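Local atomic coordinates of chorismate synthase (PDB entry 1SQ1), a protein that probably catalyses the FMNH2-dependent elimination of phosphate from 5-enolpyruvylshikimate-3-phosphate to give chorismate, precursor of the aromatic amino acids, in the last step of the shikimate pathway. Residues Met140-Phe145 against Asp342-Asn347; Phe4-Lys9 against Asp227-His232; Val243-Gly248 against Gly274-Gly279. All blocks are in the same frame, centred on the assembly; numbering follows the deposited sequence.

Interaction 1 of 3, residues Met140-Phe145 against Asp342-Asn347; sequences MLLREF and DCLLLN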
loop_
_atom_site.group_PDB
_atom_site.type_symbol
_atom_site.label_atom_id
_atom_site.label_comp_id
_atom_site.label_asym_id
_atom_site.label_seq_id
_atom_site.Cartn_x
_atom_site.Cartn_y
_atom_site.Cartn_z
HETATM N N MSE A 140 15.514 -13.164 -13.371
HETATM C CA MSE A 140 16.673 -13.728 -12.714
HETATM C C MSE A 140 16.245 -14.481 -11.461
HETATM O O MSE A 140 16.748 -15.561 -11.188
HETATM C CB MSE A 140 17.682 -12.625 -12.394
HETATM C CG MSE A 140 18.393 -12.086 -13.632
HETATM SE SE MSE A 140 19.340 -10.422 -13.336
HETATM C CE MSE A 140 18.872 -9.493 -14.975
ATOM N N LEU A 141 15.303 -13.933 -10.704
ATOM C CA LEU A 141 14.825 -14.621 -9.502
ATOM C C LEU A 141 13.953 -15.810 -9.894
ATOM O O LEU A 141 13.897 -16.800 -9.179
ATOM C CB LEU A 141 14.033 -13.657 -8.605
ATOM C CG LEU A 141 13.391 -14.118 -7.284
ATOM C CD1 LEU A 141 11.998 -14.630 -7.516
ATOM C CD2 LEU A 141 14.253 -15.178 -6.630
ATOM N N LEU A 142 13.282 -15.707 -11.039
ATOM C CA LEU A 142 12.415 -16.774 -11.530
ATOM C C LEU A 142 13.193 -17.986 -12.024
ATOM O O LEU A 142 12.732 -19.125 -11.908
ATOM C CB LEU A 142 11.520 -16.253 -12.656
ATOM C CG LEU A 142 10.334 -15.379 -12.246
ATOM C CD1 LEU A 142 9.542 -14.990 -13.481
ATOM C CD2 LEU A 142 9.442 -16.150 -11.278
ATOM N N ARG A 143 14.368 -17.735 -12.590
ATOM C CA ARG A 143 15.218 -18.809 -13.089
ATOM C C ARG A 143 15.625 -19.700 -11.918
ATOM O O ARG A 143 15.683 -20.919 -12.053
ATOM C CB ARG A 143 16.472 -18.244 -13.776
ATOM C CG ARG A 143 17.333 -19.310 -14.452
ATOM C CD ARG A 143 18.605 -18.748 -15.100
ATOM N NE ARG A 143 19.417 -19.799 -15.731
ATOM C CZ ARG A 143 19.201 -20.309 -16.946
ATOM N NH1 ARG A 143 19.994 -21.267 -17.415
ATOM N NH2 ARG A 143 18.209 -19.853 -17.706
ATOM N N GLU A 144 15.885 -19.094 -10.761
ATOM C CA GLU A 144 16.288 -19.862 -9.590
ATOM C C GLU A 144 15.252 -20.909 -9.208
ATOM O O GLU A 144 15.561 -21.818 -8.449
ATOM C CB GLU A 144 16.538 -18.939 -8.397
ATOM C CG GLU A 144 17.627 -17.895 -8.638
ATOM C CD GLU A 144 19.027 -18.487 -8.723
ATOM O OE1 GLU A 144 19.971 -17.733 -9.053
ATOM O OE2 GLU A 144 19.187 -19.696 -8.447
ATOM N N PHE A 145 14.031 -20.789 -9.728
ATOM C CA PHE A 145 12.965 -21.750 -9.427
ATOM C C PHE A 145 12.516 -22.434 -10.707
ATOM O O PHE A 145 11.492 -23.127 -10.745
ATOM C CB PHE A 145 11.766 -21.052 -8.783
ATOM C CG PHE A 145 12.014 -20.596 -7.374
ATOM C CD1 PHE A 145 11.392 -21.233 -6.306
ATOM C CD2 PHE A 145 12.876 -19.536 -7.112
ATOM C CE1 PHE A 145 11.627 -20.827 -5.003
ATOM C CE2 PHE A 145 13.118 -19.124 -5.816
ATOM C CZ PHE A 145 12.494 -19.766 -4.756
ATOM N N ASP A 342 6.763 -11.550 -8.076
ATOM C CA ASP A 342 6.175 -10.830 -6.951
ATOM C C ASP A 342 5.377 -11.815 -6.078
ATOM O O ASP A 342 5.542 -11.826 -4.866
ATOM C CB ASP A 342 5.294 -9.671 -7.461
ATOM C CG ASP A 342 4.714 -8.806 -6.332
ATOM O OD1 ASP A 342 3.862 -7.944 -6.647
ATOM O OD2 ASP A 342 5.090 -8.974 -5.148
ATOM N N CYS A 343 4.545 -12.661 -6.684
ATOM C CA CYS A 343 3.770 -13.626 -5.899
ATOM C C CYS A 343 4.695 -14.618 -5.220
ATOM O O CYS A 343 4.384 -15.154 -4.151
ATOM C CB CYS A 343 2.815 -14.432 -6.776
ATOM S SG CYS A 343 1.719 -13.471 -7.819
ATOM N N LEU A 344 5.830 -14.866 -5.867
ATOM C CA LEU A 344 6.829 -15.810 -5.376
ATOM C C LEU A 344 7.343 -15.384 -3.999
ATOM O O LEU A 344 7.570 -16.226 -3.124
ATOM C CB LEU A 344 7.978 -15.894 -6.395
ATOM C CG LEU A 344 8.881 -17.125 -6.428
ATOM C CD1 LEU A 344 9.736 -17.101 -7.680
ATOM C CD2 LEU A 344 9.731 -17.136 -5.201
ATOM N N LEU A 345 7.516 -14.077 -3.813
ATOM C CA LEU A 345 7.979 -13.536 -2.544
ATOM C C LEU A 345 6.798 -13.423 -1.566
ATOM O O LEU A 345 6.923 -13.729 -0.383
ATOM C CB LEU A 345 8.630 -12.171 -2.772
ATOM C CG LEU A 345 9.859 -12.221 -3.692
ATOM C CD1 LEU A 345 10.253 -10.830 -4.179
ATOM C CD2 LEU A 345 11.001 -12.858 -2.940
ATOM N N LEU A 346 5.641 -13.008 -2.062
ATOM C CA LEU A 346 4.467 -12.882 -1.215
ATOM C C LEU A 346 4.055 -14.189 -0.560
ATOM O O LEU A 346 3.648 -14.213 0.595
ATOM C CB LEU A 346 3.285 -12.377 -2.025
ATOM C CG LEU A 346 3.307 -10.911 -2.425
ATOM C CD1 LEU A 346 2.093 -10.640 -3.298
ATOM C CD2 LEU A 346 3.311 -10.030 -1.181
ATOM N N ASN A 347 4.154 -15.277 -1.312
ATOM C CA ASN A 347 3.744 -16.577 -0.817
ATOM C C ASN A 347 4.821 -17.266 0.019
ATOM O O ASN A 347 4.680 -18.429 0.404
ATOM C CB ASN A 347 3.364 -17.453 -2.001
ATOM C CG ASN A 347 2.536 -18.633 -1.598
ATOM O OD1 ASN A 347 1.379 -18.481 -1.203
ATOM N ND2 ASN A 347 3.117 -19.825 -1.686
#
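Leu344 projects from helix 325-346 and packs against Leu141, Leu142 and Phe145, in the C-terminal part of helix 128-143 and the residues that follow. Its CD1 packs mainly on the leucines: it meets Leu141 CD1 at 3.4 Å, the two side chains arriving tip to tip, while Leu142 CD2 comes to Leu344 CD1 obliquely at 3.7 Å; the same methyl also borders the Phe145 ring. CD2 mainly covers the aromatic partner. It lies over one face of the Phe145 ring, with Leu344 CD2 4.0 Å from the ring centroid and only 19° off the normal, which is the geometry of a CH-pi contact; the offset is toward the rim, where Phe145 CZ is the closest atom at 3.8 Å.

The torsions explain the reach. Leu344 and Leu141 both extend with CG opposite their own backbone N (chi1 -158° and 179°), which turns each branch to the opposite helix. The closest CA pair is Leu142 CA and Leu344 CA, 8.4 Å apart. A backbone bond runs from Phe145 N to Leu142 O, 3.0 Å long. With no polar atom of one segment bonded to the other, the contact is purely apolar.

A second subunit closes over this cluster: its Leu352 packs on Leu141, its Leu355 on Phe145 and Leu344, and its Tyr359 meets the Phe145 ring edge-to-face. Within the chain, Leu142 also rests on Arg337, Leu340 and Ala341, earlier in helix 325-346, and Leu141 on Met28 of a loop, so the contact joins the C-terminal parts of two long helices against the neighbouring subunit.

Interaction 2 of 3, residues Phe4-Lys9 against Asp227-His232; sequences FGTRLK and DSKLAH
Lys229 and Phe4 contribute most of the buried surface, each answering a different partner: Lys229 reaches Thr6, and Phe4 meets His232. The lysine leaves helix 226-235 with CG beside its backbone N (chi1 -72°), then bends at its third and fourth torsions, and this brings the ammonium end to the loop. It passes Thr6 at about a right angle, with Lys229 NZ 3.7 Å from Thr6 OG1, too far to count as a bond. Both polar ends are satisfied by others: Lys229 NZ forms a salt bridge with Asp342 OD1, and Thr6 OG1 is hydrogen-bonded to Asp224 OD2. Asp342 OD1 also takes Thr6 N, while Asp342 OD2 takes Arg7 N and Leu8 N, consistent with the carboxylate fixing the 6-8 backbone; the lysine charge probably helps to stabilise it as an anion.

One helical turn on, His232 comes alongside Phe4. The side chains slide past each other in opposite directions, Phe4 CE2 lying 4.0 Å from His232 ND1; the ring planes are inclined by 31° and the centroids are 6.0 Å apart, an oblique pairing rather than a true stack.

The loop is braced from its other end by Lys9, whose NZ binds Gly5 O at 2.8 Å and Thr6 O at 2.9 Å. Gly5 adopts phi 105°, a backbone conformation that calls for glycine.

Phe4 closes strand 3-4, bonded through its backbone to Phe10 of strand 9-13, and packs on Met335 of helix 325-346; Lys229 lies on Val339 of that same helix. The link between 4-9 and helix 226-235 thus runs past helix 325-346, which both segments touch.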
loop_
_atom_site.group_PDB
_atom_site.type_symbol
_atom_site.label_atom_id
_atom_site.label_comp_id
_atom_site.label_asym_id
_atom_site.label_seq_id
_atom_site.Cartn_x
_atom_site.Cartn_y
_atom_site.Cartn_z
ATOM N N PHE A 4 4.992 -0.439 -8.980
ATOM C CA PHE A 4 4.150 -1.597 -9.198
ATOM C C PHE A 4 4.550 -2.823 -8.377
ATOM O O PHE A 4 5.734 -3.110 -8.201
ATOM C CB PHE A 4 4.171 -1.918 -10.693
ATOM C CG PHE A 4 3.428 -3.165 -11.070
ATOM C CD1 PHE A 4 4.116 -4.273 -11.541
ATOM C CD2 PHE A 4 2.041 -3.217 -10.999
ATOM C CE1 PHE A 4 3.436 -5.418 -11.938
ATOM C CE2 PHE A 4 1.347 -4.357 -11.396
ATOM C CZ PHE A 4 2.046 -5.461 -11.869
ATOM N N GLY A 5 3.543 -3.541 -7.879
ATOM C CA GLY A 5 3.780 -4.741 -7.096
ATOM C C GLY A 5 3.561 -4.599 -5.600
ATOM O O GLY A 5 3.690 -3.506 -5.043
ATOM N N THR A 6 3.228 -5.711 -4.946
ATOM C CA THR A 6 3.019 -5.726 -3.498
ATOM C C THR A 6 4.358 -5.768 -2.763
ATOM O O THR A 6 4.720 -4.828 -2.072
ATOM C CB THR A 6 2.234 -6.954 -3.050
ATOM O OG1 THR A 6 1.070 -7.112 -3.866
ATOM C CG2 THR A 6 1.814 -6.799 -1.618
ATOM N N ARG A 7 5.091 -6.866 -2.920
ATOM C CA ARG A 7 6.377 -7.028 -2.255
ATOM C C ARG A 7 7.560 -6.681 -3.164
ATOM O O ARG A 7 8.567 -6.154 -2.690
ATOM C CB ARG A 7 6.513 -8.466 -1.737
ATOM C CG ARG A 7 7.678 -8.705 -0.789
ATOM C CD ARG A 7 7.350 -8.233 0.621
ATOM N NE ARG A 7 8.502 -8.250 1.530
ATOM C CZ ARG A 7 9.656 -7.619 1.303
ATOM N NH1 ARG A 7 10.645 -7.679 2.184
ATOM N NH2 ARG A 7 9.833 -6.933 0.181
ATOM N N LEU A 8 7.443 -6.988 -4.457
ATOM C CA LEU A 8 8.492 -6.702 -5.450
ATOM C C LEU A 8 8.048 -5.474 -6.261
ATOM O O LEU A 8 7.575 -5.585 -7.390
ATOM C CB LEU A 8 8.673 -7.897 -6.393
ATOM C CG LEU A 8 10.057 -8.166 -6.995
ATOM C CD1 LEU A 8 9.966 -8.270 -8.511
ATOM C CD2 LEU A 8 11.022 -7.083 -6.580
ATOM N N LYS A 9 8.216 -4.303 -5.661
ATOM C CA LYS A 9 7.829 -3.031 -6.245
ATOM C C LYS A 9 8.695 -2.539 -7.388
ATOM O O LYS A 9 9.870 -2.283 -7.202
ATOM C CB LYS A 9 7.815 -1.977 -5.144
ATOM C CG LYS A 9 6.895 -2.328 -4.004
ATOM C CD LYS A 9 6.625 -1.145 -3.101
ATOM C CE LYS A 9 5.592 -1.532 -2.074
ATOM N NZ LYS A 9 4.388 -2.044 -2.764
ATOM N N ASP A 227 -4.480 -14.295 -11.398
ATOM C CA ASP A 227 -5.096 -13.854 -12.652
ATOM C C ASP A 227 -5.358 -12.341 -12.594
ATOM O O ASP A 227 -5.078 -11.625 -13.561
ATOM C CB ASP A 227 -6.378 -14.647 -12.960
ATOM C CG ASP A 227 -7.251 -14.831 -11.753
ATOM O OD1 ASP A 227 -8.263 -15.554 -11.846
ATOM O OD2 ASP A 227 -6.917 -14.253 -10.703
ATOM N N SER A 228 -5.870 -11.851 -11.462
ATOM C CA SER A 228 -6.110 -10.412 -11.295
ATOM C C SER A 228 -4.834 -9.640 -11.624
ATOM O O SER A 228 -4.818 -8.810 -12.526
ATOM C CB SER A 228 -6.504 -10.069 -9.855
ATOM O OG SER A 228 -7.837 -10.443 -9.560
ATOM N N LYS A 229 -3.771 -9.911 -10.877
ATOM C CA LYS A 229 -2.505 -9.238 -11.088
ATOM C C LYS A 229 -2.088 -9.325 -12.532
ATOM O O LYS A 229 -1.611 -8.360 -13.101
ATOM C CB LYS A 229 -1.413 -9.870 -10.230
ATOM C CG LYS A 229 -1.503 -9.604 -8.750
ATOM C CD LYS A 229 -0.539 -10.501 -7.996
ATOM C CE LYS A 229 0.016 -9.795 -6.781
ATOM N NZ LYS A 229 1.058 -8.793 -7.170
ATOM N N LEU A 230 -2.254 -10.491 -13.132
ATOM C CA LEU A 230 -1.841 -10.653 -14.511
ATOM C C LEU A 230 -2.656 -9.771 -15.424
ATOM O O LEU A 230 -2.109 -9.118 -16.311
ATOM C CB LEU A 230 -1.986 -12.104 -14.935
ATOM C CG LEU A 230 -0.923 -13.016 -14.339
ATOM C CD1 LEU A 230 -1.350 -14.463 -14.535
ATOM C CD2 LEU A 230 0.433 -12.731 -14.994
ATOM N N ALA A 231 -3.965 -9.757 -15.194
ATOM C CA ALA A 231 -4.889 -8.965 -15.990
ATOM C C ALA A 231 -4.580 -7.485 -15.880
ATOM O O ALA A 231 -4.681 -6.739 -16.857
ATOM C CB ALA A 231 -6.299 -9.221 -15.531
ATOM N N HIS A 232 -4.207 -7.076 -14.676
ATOM C CA HIS A 232 -3.882 -5.696 -14.358
ATOM C C HIS A 232 -2.589 -5.275 -15.056
ATOM O O HIS A 232 -2.529 -4.211 -15.682
ATOM C CB HIS A 232 -3.764 -5.576 -12.839
ATOM C CG HIS A 232 -3.477 -4.199 -12.331
ATOM N ND1 HIS A 232 -2.356 -3.487 -12.709
ATOM C CD2 HIS A 232 -4.082 -3.458 -11.373
ATOM C CE1 HIS A 232 -2.280 -2.375 -11.992
ATOM N NE2 HIS A 232 -3.313 -2.340 -11.175
#

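Interaction 3 of 3, residues Val243-Gly248 against Gly274-Gly279; sequences VEIGEG and GGILGG. With SO4 (sulfate ion), chain B.
Ile245 and Ile276 converge at a steep angle, both leaning to the side of helix 226-235, and meet only through their ends: Ile245 CD1 stands 4.3 Å from Ile276 CD1. Both side chains are extended at the second torsion (chi2 -179° and -177°), which carries the terminal methyl of each well away from its own backbone and toward the opposite segment. The other branch of Ile245 serves the backbone instead, with CG2 at 4.3 Å from Gly274 CA. A single isoleucine therefore touches two residues of 274-279, one through each arm.

Where the main chains come together, side chains are absent. Gly246 CA and Gly274 CA lie 3.6 Å apart, and a beta carbon on either would be driven into the opposite segment. Their conformations also suit glycine: Gly246 has positive phi, and Gly274 at phi 83° would jam a beta carbon against the preceding carbonyl oxygen. The close approach of the two chains depends on the lack of side chains there.

Both isoleucines touch Asp227 of helix 226-235. Strand 286-292 is also common to the two segments: Ile287 is bonded through its backbone to Gly246 and to Gly274.

At the far end of 274-279, a sulfate ion, probably from the crystallisation liquor, accepts a hydrogen bond from Gly278 N to its O2 at 2.7 Å, and also binds Ala239 N of the third subunit, a residue predicted to bind FMN.

Ile245 to Gly248 form a type II' beta turn, with Gly246 in the second position that this turn favours for glycine. It follows strand 240-245, outermost in its own chain, whose Val243 and Glu244 pair antiparallel with the third subunit, making a continuous intersubunit sheet.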
loop_
_atom_site.group_PDB
_atom_site.type_symbol
_atom_site.label_atom_id
_atom_site.label_comp_id
_atom_site.label_asym_id
_atom_site.label_seq_id
_atom_site.Cartn_x
_atom_site.Cartn_y
_atom_site.Cartn_z
ATOM N N VAL A 243 -7.806 -9.408 -22.568
ATOM C CA VAL A 243 -6.935 -10.367 -21.915
ATOM C C VAL A 243 -7.646 -11.680 -21.666
ATOM O O VAL A 243 -8.768 -11.709 -21.140
ATOM C CB VAL A 243 -6.471 -9.854 -20.578
ATOM C CG1 VAL A 243 -5.583 -10.878 -19.927
ATOM C CG2 VAL A 243 -5.752 -8.545 -20.760
ATOM N N GLU A 244 -6.986 -12.771 -22.043
ATOM C CA GLU A 244 -7.566 -14.095 -21.857
ATOM C C GLU A 244 -6.697 -15.034 -21.045
ATOM O O GLU A 244 -5.471 -15.019 -21.137
ATOM C CB GLU A 244 -7.836 -14.769 -23.201
ATOM C CG GLU A 244 -9.012 -14.219 -23.964
ATOM C CD GLU A 244 -9.317 -15.054 -25.178
ATOM O OE1 GLU A 244 -8.423 -15.205 -26.035
ATOM O OE2 GLU A 244 -10.452 -15.564 -25.270
ATOM N N ILE A 245 -7.347 -15.870 -20.254
ATOM C CA ILE A 245 -6.625 -16.848 -19.468
ATOM C C ILE A 245 -7.210 -18.211 -19.774
ATOM O O ILE A 245 -8.342 -18.522 -19.395
ATOM C CB ILE A 245 -6.722 -16.554 -17.962
ATOM C CG1 ILE A 245 -6.006 -15.231 -17.655
ATOM C CG2 ILE A 245 -6.106 -17.695 -17.173
ATOM C CD1 ILE A 245 -6.012 -14.846 -16.214
ATOM N N GLY A 246 -6.437 -19.012 -20.494
ATOM C CA GLY A 246 -6.892 -20.337 -20.843
ATOM C C GLY A 246 -7.997 -20.274 -21.869
ATOM O O GLY A 246 -7.925 -19.467 -22.794
ATOM N N GLU A 247 -9.021 -21.113 -21.712
ATOM C CA GLU A 247 -10.129 -21.123 -22.662
ATOM C C GLU A 247 -10.627 -19.723 -23.011
ATOM O O GLU A 247 -11.196 -19.516 -24.080
ATOM C CB GLU A 247 -11.303 -21.958 -22.132
ATOM C CG GLU A 247 -11.150 -23.460 -22.318
ATOM C CD GLU A 247 -10.816 -23.867 -23.754
ATOM O OE1 GLU A 247 -11.616 -23.587 -24.681
ATOM O OE2 GLU A 247 -9.739 -24.476 -23.950
ATOM N N GLY A 248 -10.425 -18.769 -22.105
ATOM C CA GLY A 248 -10.862 -17.404 -22.349
ATOM C C GLY A 248 -12.337 -17.183 -22.666
ATOM O O GLY A 248 -13.235 -17.722 -22.013
ATOM N N GLY A 274 -6.080 -22.683 -17.773
ATOM C CA GLY A 274 -4.981 -21.792 -18.101
ATOM C C GLY A 274 -3.863 -21.797 -17.070
ATOM O O GLY A 274 -2.871 -21.082 -17.223
ATOM N N GLY A 275 -4.020 -22.601 -16.017
ATOM C CA GLY A 275 -3.000 -22.699 -14.984
ATOM C C GLY A 275 -3.306 -21.960 -13.693
ATOM O O GLY A 275 -2.428 -21.770 -12.842
ATOM N N ILE A 276 -4.566 -21.566 -13.539
ATOM C CA ILE A 276 -5.022 -20.820 -12.372
ATOM C C ILE A 276 -6.403 -21.316 -11.948
ATOM O O ILE A 276 -7.291 -21.467 -12.781
ATOM C CB ILE A 276 -5.129 -19.317 -12.716
ATOM C CG1 ILE A 276 -3.760 -18.776 -13.143
ATOM C CG2 ILE A 276 -5.692 -18.538 -11.522
ATOM C CD1 ILE A 276 -3.751 -17.302 -13.432
ATOM N N LEU A 277 -6.581 -21.571 -10.656
ATOM C CA LEU A 277 -7.861 -22.042 -10.135
ATOM C C LEU A 277 -8.096 -21.366 -8.804
ATOM O O LEU A 277 -7.309 -21.545 -7.879
ATOM C CB LEU A 277 -7.841 -23.551 -9.915
ATOM C CG LEU A 277 -7.879 -24.432 -11.159
ATOM C CD1 LEU A 277 -7.268 -25.801 -10.842
ATOM C CD2 LEU A 277 -9.315 -24.532 -11.656
ATOM N N GLY A 278 -9.170 -20.591 -8.701
ATOM C CA GLY A 278 -9.447 -19.894 -7.460
ATOM C C GLY A 278 -8.546 -18.688 -7.275
ATOM O O GLY A 278 -8.555 -18.055 -6.225
ATOM N N GLY A 279 -7.756 -18.368 -8.294
ATOM C CA GLY A 279 -6.872 -17.223 -8.190
ATOM C C GLY A 279 -5.467 -17.595 -7.798
ATOM O O GLY A 279 -4.609 -16.735 -7.624
HETATM S S SO4 B . -11.822 -19.324 -11.167
HETATM O O1 SO4 B . -12.643 -19.952 -10.109
HETATM O O2 SO4 B . -10.389 -19.301 -10.767
HETATM O O3 SO4 B . -11.952 -20.087 -12.425
HETATM O O4 SO4 B . -12.278 -17.935 -11.379
#

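Interactions 1 and 2 have centres 13 Å apart and touch directly through Asp342, whose carboxylate joins Lys229 and Thr6; their segments alternate along the chain. Interaction 2 ties the loop between two strands of the first five-stranded sheet to helix 226-235. Interaction 3, centred 16 Å from it, follows in sequence and joins strand 240-245 of the second five-stranded sheet to the small 276-277 hairpin; Asp227 packs on both its isoleucines. Along the chain interaction 3 falls between the two segments of interaction 1, yet their centres are 20 Å apart and they do not touch. Interaction 1 borders the second subunit, interaction 3 the third, and interaction 2 meets all three other subunits of the tetramer.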